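Local coordinates for long form salivary protein D7L1 (Anopheles stephensi, PDB 3NHI), which binds and sequesters cysteinyl leukotrienes of the host, and stable thromboxane A2 analogues, so helping female mosquitoes to blood-feed, at residues A[151-155]-A[156-160]; A[259-262]-A[263-266]. All blocks are in the same frame, centred on the assembly; numbering follows the deposited sequence.

Contact 1. Residues A[151-155]-A[156-160]; sequences KGESF and HAYCE. With EAH ((5S,7E,9E,11Z,14Z)-5-hydroxyicosa-7,9,11,14-tetraenoic acid), chain B.
Glu153, Ser154 and Phe155 meet the first turn of helix 155-163, which Phe155 itself begins. The segment starts at Lys151, whose ammonium reaches the carboxylate of EAH: NZ lies 2.9 Å from O1, and a weaker bond goes to O2. The Lys151 chain bends at chi3 to bring NZ there. Trp39 and Gly133 also bond this ligand. Lys151 is part of the leukotriene C4 site and also contacts thromboxane A2 analogues. Gly152 has a positive phi (91°), where a CB would press on the carbonyl O of Lys151. The extended Glu153 chain crosses Tyr158. Its OE2 sits at the edge of the Tyr158 ring, 3.5 Å from Tyr158 CB, and its OE1 accepts from Gln150 N. Ser154 is the N-cap. Its OG stands between the backbone N and the carbonyl carbon, and there it accepts from Ala157 N at 3.0 Å. The same OG is hydrogen-bonded to Glu262 OE2. Ser154 O takes the next helical bond, from Tyr158 N at 2.9 Å, with a nearly straight N-H...O angle (173°). Phe155 turns a ring edge toward the face of Tyr158 in an offset edge-to-face pair, planes 82° apart. Cys159 SG lies near the plane of the Phe155 ring, 3.9 Å from Phe155 CD1, a sulfur-aromatic contact at the edge. Phe155 O accepts from Cys159 N at 2.8 Å. The Tyr158 hydroxyl is bonded to Glu147 O. Cys159 is disulfide-bonded to Cys192, which ties helix 155-163 to helix 184-196. Lys151 and Phe155 touch helix 8-22, and Ser154 and His156 rest on helix 251-266.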
ATOM      1  N   LYS A 151       8.144  -8.483   2.527  1.00  9.14           N
ATOM      2  CA  LYS A 151       7.613  -9.041   1.290  1.00  9.35           C
ATOM      3  C   LYS A 151       7.429 -10.541   1.499  1.00  9.08           C
ATOM      4  O   LYS A 151       8.288 -11.199   2.091  1.00 10.03           O
ATOM      5  CB  LYS A 151       8.570  -8.805   0.124  1.00  9.90           C
ATOM      6  CG  LYS A 151       8.786  -7.340  -0.200  1.00 10.51           C
ATOM      7  CD  LYS A 151       9.970  -7.117  -1.134  1.00 14.39           C
ATOM      8  CE  LYS A 151       9.594  -7.375  -2.582  1.00 16.55           C
ATOM      9  NZ  LYS A 151      10.726  -7.073  -3.506  1.00 17.46           N
ATOM     10  N   GLY A 152       6.310 -11.070   1.019  1.00  9.12           N
ATOM     11  CA  GLY A 152       5.992 -12.493   1.148  1.00  8.68           C
ATOM     12  C   GLY A 152       5.205 -12.814   2.404  1.00  8.64           C
ATOM     13  O   GLY A 152       4.763 -13.947   2.590  1.00  9.13           O
ATOM     14  N   GLU A 153       5.023 -11.818   3.268  1.00  7.59           N
ATOM     15  CA  GLU A 153       4.305 -11.983   4.529  1.00  7.36           C
ATOM     16  C   GLU A 153       2.992 -11.227   4.407  1.00  6.89           C
ATOM     17  O   GLU A 153       2.998 -10.040   4.074  1.00  7.42           O
ATOM     18  CB  GLU A 153       5.136 -11.398   5.680  1.00  7.67           C
ATOM     19  CG  GLU A 153       4.479 -11.433   7.052  1.00  9.44           C
ATOM     20  CD  GLU A 153       5.346 -10.791   8.132  1.00  9.70           C
ATOM     21  OE1 GLU A 153       6.157  -9.891   7.817  1.00  9.86           O
ATOM     22  OE2 GLU A 153       5.198 -11.163   9.312  1.00 10.94           O
ATOM     23  N   SER A 154       1.864 -11.882   4.678  1.00  5.86           N
ATOM     24  CA  SER A 154       0.582 -11.160   4.594  1.00  5.48           C
ATOM     25  C   SER A 154       0.418 -10.247   5.793  1.00  5.32           C
ATOM     26  O   SER A 154       1.008 -10.485   6.856  1.00  5.53           O
ATOM     27  CB  SER A 154      -0.604 -12.128   4.499  1.00  5.69           C
ATOM     28  OG  SER A 154      -0.774 -12.865   5.704  1.00  5.81           O
ATOM     29  N   PHE A 155      -0.394  -9.202   5.635  1.00  5.24           N
ATOM     30  CA  PHE A 155      -0.716  -8.407   6.805  1.00  5.10           C
ATOM     31  C   PHE A 155      -1.401  -9.226   7.881  1.00  5.15           C
ATOM     32  O   PHE A 155      -1.140  -9.023   9.066  1.00  6.16           O
ATOM     33  CB  PHE A 155      -1.494  -7.123   6.471  1.00  4.67           C
ATOM     34  CG  PHE A 155      -0.619  -5.899   6.470  1.00  4.00           C
ATOM     35  CD1 PHE A 155      -0.030  -5.465   7.661  1.00  4.52           C
ATOM     36  CD2 PHE A 155      -0.347  -5.201   5.285  1.00  4.93           C
ATOM     37  CE1 PHE A 155       0.830  -4.362   7.676  1.00  5.02           C
ATOM     38  CE2 PHE A 155       0.509  -4.087   5.298  1.00  5.03           C
ATOM     39  CZ  PHE A 155       1.092  -3.667   6.493  1.00  5.12           C
ATOM     40  N   HIS A 156      -2.233 -10.185   7.472  1.00  5.23           N
ATOM     41  CA  HIS A 156      -2.918 -11.006   8.465  1.00  5.22           C
ATOM     42  C   HIS A 156      -1.915 -11.790   9.317  1.00  5.22           C
ATOM     43  O   HIS A 156      -2.080 -11.877  10.528  1.00  6.11           O
ATOM     44  CB  HIS A 156      -3.931 -11.942   7.808  1.00  4.95           C
ATOM     45  CG  HIS A 156      -4.946 -11.237   6.960  1.00  5.17           C
ATOM     46  ND1 HIS A 156      -4.596 -10.439   5.890  1.00  5.73           N
ATOM     47  CD2 HIS A 156      -6.300 -11.245   6.999  1.00  5.59           C
ATOM     48  CE1 HIS A 156      -5.696  -9.963   5.327  1.00  5.63           C
ATOM     49  NE2 HIS A 156      -6.742 -10.441   5.979  1.00  4.44           N
ATOM     50  N   ALA A 157      -0.870 -12.336   8.695  1.00  5.48           N
ATOM     51  CA  ALA A 157       0.147 -13.074   9.443  1.00  5.68           C
ATOM     52  C   ALA A 157       1.023 -12.160  10.290  1.00  5.55           C
ATOM     53  O   ALA A 157       1.329 -12.486  11.445  1.00  6.72           O
ATOM     54  CB  ALA A 157       0.998 -13.900   8.499  1.00  5.70           C
ATOM     55  N   TYR A 158       1.437 -11.031   9.714  1.00  5.81           N
ATOM     56  CA  TYR A 158       2.212 -10.041  10.443  1.00  6.15           C
ATOM     57  C   TYR A 158       1.466  -9.591  11.705  1.00  6.66           C
ATOM     58  O   TYR A 158       2.035  -9.540  12.806  1.00  6.98           O
ATOM     59  CB  TYR A 158       2.524  -8.846   9.527  1.00  6.78           C
ATOM     60  CG  TYR A 158       3.130  -7.679  10.261  1.00  7.20           C
ATOM     61  CD1 TYR A 158       4.508  -7.568  10.418  1.00  8.44           C
ATOM     62  CD2 TYR A 158       2.313  -6.697  10.836  1.00  8.27           C
ATOM     63  CE1 TYR A 158       5.065  -6.488  11.116  1.00  9.48           C
ATOM     64  CE2 TYR A 158       2.854  -5.636  11.536  1.00 10.69           C
ATOM     65  CZ  TYR A 158       4.218  -5.534  11.673  1.00 10.40           C
ATOM     66  OH  TYR A 158       4.722  -4.463  12.383  1.00 13.41           O
ATOM     67  N   CYS A 159       0.183  -9.285  11.542  1.00  6.16           N
ATOM     68  CA  CYS A 159      -0.645  -8.786  12.632  1.00  6.31           C
ATOM     69  C   CYS A 159      -0.955  -9.867  13.668  1.00  6.85           C
ATOM     70  O   CYS A 159      -0.985  -9.580  14.865  1.00  7.03           O
ATOM     71  CB  CYS A 159      -1.928  -8.182  12.070  1.00  5.95           C
ATOM     72  SG  CYS A 159      -1.627  -6.720  11.027  1.00  5.41           S
ATOM     73  N   GLU A 160      -1.176 -11.102  13.215  1.00  6.48           N
ATOM     74  CA  GLU A 160      -1.364 -12.231  14.137  1.00  7.22           C
ATOM     75  C   GLU A 160      -0.186 -12.364  15.110  1.00  7.43           C
ATOM     76  O   GLU A 160      -0.387 -12.522  16.320  1.00  7.80           O
ATOM     77  CB  GLU A 160      -1.570 -13.533  13.359  1.00  7.18           C
ATOM     78  CG  GLU A 160      -1.805 -14.758  14.255  1.00  7.89           C
ATOM     79  CD  GLU A 160      -1.702 -16.088  13.528  1.00 10.22           C
ATOM     80  OE1 GLU A 160      -1.263 -16.118  12.361  1.00 11.97           O
ATOM     81  OE2 GLU A 160      -2.057 -17.117  14.142  1.00 10.76           O
TER
HETATM   82  O1  EAH B   1      11.517  -4.387  -2.926  1.00 16.83           O
HETATM   83  C1  EAH B   1      11.308  -3.720  -3.971  1.00 19.78           C
HETATM   84  O2  EAH B   1      10.769  -4.213  -4.992  1.00 20.15           O
HETATM   85  C2  EAH B   1      11.719  -2.261  -3.989  1.00 20.85           C
HETATM   86  C3  EAH B   1      11.725  -1.704  -5.415  1.00 23.82           C
HETATM   87  C4  EAH B   1      10.398  -1.032  -5.759  1.00 25.89           C
HETATM   88  C5  EAH B   1      10.417  -0.525  -7.186  1.00 27.40           C
HETATM   89  O3  EAH B   1      11.226   0.533  -7.259  1.00 28.84           O
HETATM   90  C6  EAH B   1       9.009  -0.133  -7.626  1.00 27.81           C
HETATM   91  C7  EAH B   1       9.018   0.526  -8.996  1.00 28.00           C
HETATM   92  C8  EAH B   1       8.737   2.008  -8.866  1.00 28.30           C
HETATM   93  C9  EAH B   1       8.968   2.665 -10.148  1.00 28.70           C
HETATM   94  C10 EAH B   1       8.899   3.989 -10.020  1.00 28.51           C
HETATM   95  C11 EAH B   1       9.142   4.596 -11.326  1.00 28.90           C
HETATM   96  C12 EAH B   1       9.225   5.914 -11.527  1.00 29.13           C
HETATM   97  C13 EAH B   1       9.058   6.938 -10.429  1.00 29.15           C
HETATM   98  C14 EAH B   1       7.614   7.391 -10.428  1.00 28.77           C
HETATM   99  C15 EAH B   1       7.221   8.658 -10.281  1.00 29.04           C
HETATM  100  C16 EAH B   1       8.175   9.810 -10.079  1.00 28.83           C
HETATM  101  C17 EAH B   1       8.214  10.162  -8.600  1.00 27.87           C
HETATM  102  C18 EAH B   1       9.378   9.464  -7.911  1.00 27.00           C
HETATM  103  C19 EAH B   1       9.687  10.134  -6.582  1.00 26.83           C
HETATM  104  C20 EAH B   1      10.778   9.389  -5.847  1.00 26.27           C

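Contact 2. Residues A[259-262]-A[263-266]; sequences DFHE and LRSA
Arg264 folds back over Phe260 and His261, the residues four and three before it. Its guanidinium lies flat on one face of the His261 imidazole, planes 25° apart, with NH2 3.4 Å from His261 CG. Over Phe260 the contact is CH-pi, with Arg264 CD 4.0 Å from the ring centroid. NE lies above the rim of that ring, and CZ makes an off-centre cation-pi contact. The chain doubles back at chi3 (-71°), which lays the guanidinium on the imidazole. Asp213 takes a salt bridge from Arg264 NH2 and a hydrogen bond from His261 ND1. It probably holds the stacked pair and would offset the guanidinium charge.

Apolar contact is slight: Leu263 CD2 lies at the edge of the Phe260 ring. Among the hydrogen bonds, Leu263 N, Arg264 N and Ser265 N donate to the carbonyls of Asp259, Phe260 and His261. Glu262 O is gripped by Ser265 OG at 2.8 Å, with weak bonds from Ser265 N and Ala266 N. Ser265 OG also accepts from Phe155 N. The i to i+4 backbone bonds, the i to i+3 bonds of Ser265 and the Arg264 stack belong to the C-terminal part of helix 251-266, in an all-helical odorant-binding-family protein.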
ATOM      1  N   ASP A 259      -9.893 -12.590   2.003  1.00  5.21           N
ATOM      2  CA  ASP A 259      -8.898 -13.631   1.736  1.00  5.21           C
ATOM      3  C   ASP A 259      -8.056 -13.266   0.515  1.00  4.97           C
ATOM      4  O   ASP A 259      -6.834 -13.442   0.526  1.00  4.75           O
ATOM      5  CB  ASP A 259      -9.557 -15.000   1.489  1.00  5.36           C
ATOM      6  CG  ASP A 259     -10.231 -15.586   2.721  1.00  6.86           C
ATOM      7  OD1 ASP A 259     -10.003 -15.104   3.850  1.00  6.55           O
ATOM      8  OD2 ASP A 259     -10.971 -16.581   2.549  1.00  7.89           O
ATOM      9  N   PHE A 260      -8.691 -12.733  -0.527  1.00  5.06           N
ATOM     10  CA  PHE A 260      -7.929 -12.320  -1.717  1.00  4.71           C
ATOM     11  C   PHE A 260      -6.972 -11.189  -1.351  1.00  5.01           C
ATOM     12  O   PHE A 260      -5.815 -11.190  -1.783  1.00  5.09           O
ATOM     13  CB  PHE A 260      -8.867 -11.918  -2.858  1.00  4.92           C
ATOM     14  CG  PHE A 260      -8.168 -11.638  -4.167  1.00  4.51           C
ATOM     15  CD1 PHE A 260      -7.100 -12.426  -4.602  1.00  6.35           C
ATOM     16  CD2 PHE A 260      -8.619 -10.621  -4.983  1.00  6.10           C
ATOM     17  CE1 PHE A 260      -6.480 -12.184  -5.836  1.00  6.35           C
ATOM     18  CE2 PHE A 260      -8.012 -10.368  -6.218  1.00  7.21           C
ATOM     19  CZ  PHE A 260      -6.945 -11.157  -6.648  1.00  7.48           C
ATOM     20  N   HIS A 261      -7.438 -10.241  -0.532  1.00  4.82           N
ATOM     21  CA  HIS A 261      -6.533  -9.186  -0.095  1.00  4.36           C
ATOM     22  C   HIS A 261      -5.427  -9.731   0.812  1.00  4.48           C
ATOM     23  O   HIS A 261      -4.295  -9.238   0.757  1.00  5.58           O
ATOM     24  CB  HIS A 261      -7.264  -8.002   0.537  1.00  4.58           C
ATOM     25  CG  HIS A 261      -6.518  -6.703   0.420  1.00  3.90           C
ATOM     26  ND1 HIS A 261      -7.144  -5.484   0.551  1.00  4.60           N
ATOM     27  CD2 HIS A 261      -5.215  -6.427   0.157  1.00  5.30           C
ATOM     28  CE1 HIS A 261      -6.258  -4.513   0.403  1.00  5.57           C
ATOM     29  NE2 HIS A 261      -5.079  -5.057   0.160  1.00  5.52           N
ATOM     30  N   GLU A 262      -5.707 -10.765   1.605  1.00  4.72           N
ATOM     31  CA  GLU A 262      -4.597 -11.381   2.338  1.00  4.53           C
ATOM     32  C   GLU A 262      -3.469 -11.803   1.383  1.00  4.87           C
ATOM     33  O   GLU A 262      -2.298 -11.452   1.592  1.00  4.72           O
ATOM     34  CB  GLU A 262      -5.016 -12.564   3.214  1.00  4.86           C
ATOM     35  CG  GLU A 262      -3.778 -13.057   3.950  1.00  5.12           C
ATOM     36  CD  GLU A 262      -3.982 -14.191   4.926  1.00  6.42           C
ATOM     37  OE1 GLU A 262      -5.086 -14.771   4.995  1.00  7.58           O
ATOM     38  OE2 GLU A 262      -2.994 -14.516   5.616  1.00  5.99           O
ATOM     39  N   LEU A 263      -3.835 -12.525   0.325  1.00  5.01           N
ATOM     40  CA  LEU A 263      -2.859 -12.926  -0.677  1.00  5.36           C
ATOM     41  C   LEU A 263      -2.120 -11.733  -1.274  1.00  5.47           C
ATOM     42  O   LEU A 263      -0.889 -11.720  -1.338  1.00  5.95           O
ATOM     43  CB  LEU A 263      -3.540 -13.735  -1.785  1.00  5.30           C
ATOM     44  CG  LEU A 263      -2.687 -14.088  -3.002  1.00  6.01           C
ATOM     45  CD1 LEU A 263      -1.400 -14.849  -2.622  1.00  7.84           C
ATOM     46  CD2 LEU A 263      -3.539 -14.883  -3.957  1.00  6.78           C
ATOM     47  N   ARG A 264      -2.882 -10.734  -1.703  1.00  5.39           N
ATOM     48  CA  ARG A 264      -2.308  -9.549  -2.321  1.00  6.08           C
ATOM     49  C   ARG A 264      -1.413  -8.779  -1.352  1.00  6.37           C
ATOM     50  O   ARG A 264      -0.438  -8.148  -1.774  1.00  6.89           O
ATOM     51  CB  ARG A 264      -3.419  -8.657  -2.876  1.00  6.19           C
ATOM     52  CG  ARG A 264      -4.105  -9.295  -4.074  1.00  7.67           C
ATOM     53  CD  ARG A 264      -5.064  -8.379  -4.784  1.00 13.95           C
ATOM     54  NE  ARG A 264      -6.267  -8.117  -4.012  1.00 14.91           N
ATOM     55  CZ  ARG A 264      -6.567  -6.966  -3.403  1.00 13.62           C
ATOM     56  NH1 ARG A 264      -5.752  -5.922  -3.419  1.00 16.71           N
ATOM     57  NH2 ARG A 264      -7.704  -6.869  -2.748  1.00 11.08           N
ATOM     58  N   SER A 265      -1.726  -8.837  -0.058  1.00  6.40           N
ATOM     59  CA  SER A 265      -0.932  -8.131   0.942  1.00  6.30           C
ATOM     60  C   SER A 265       0.384  -8.843   1.217  1.00  6.74           C
ATOM     61  O   SER A 265       1.292  -8.234   1.779  1.00  6.66           O
ATOM     62  CB  SER A 265      -1.721  -7.938   2.244  1.00  6.33           C
ATOM     63  OG  SER A 265      -1.725  -9.106   3.060  1.00  6.10           O
ATOM     64  N   ALA A 266       0.476 -10.121   0.843  1.00  7.20           N
ATOM     65  CA  ALA A 266       1.735 -10.867   0.936  1.00  8.11           C
ATOM     66  C   ALA A 266       2.607 -10.622  -0.287  1.00  9.36           C
ATOM     67  O   ALA A 266       3.829 -10.553  -0.170  1.00 12.91           O
ATOM     68  CB  ALA A 266       1.470 -12.367   1.127  1.00  7.78           C
TER

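In the fold
Contact 1 comes first along the chain. It joins the loop after helix 135-144 to the start of helix 155-163. Contact 2 follows in series, in the C-terminal part of helix 251-266. Each is local and closes no long loop, and the two neither nest nor cross. Their centres are 9 Å apart, and they touch directly. Besides the N-cap bond to Glu262, Gly152 N and Ala266 O are 2.8 Å apart and probably hydrogen-bonded. His156 ND1 packs on Glu262 CG. The C-terminal part of helix 251-266 is thus joined to the N-cap of helix 155-163, beside the segment that carries the ligand-binding Lys151.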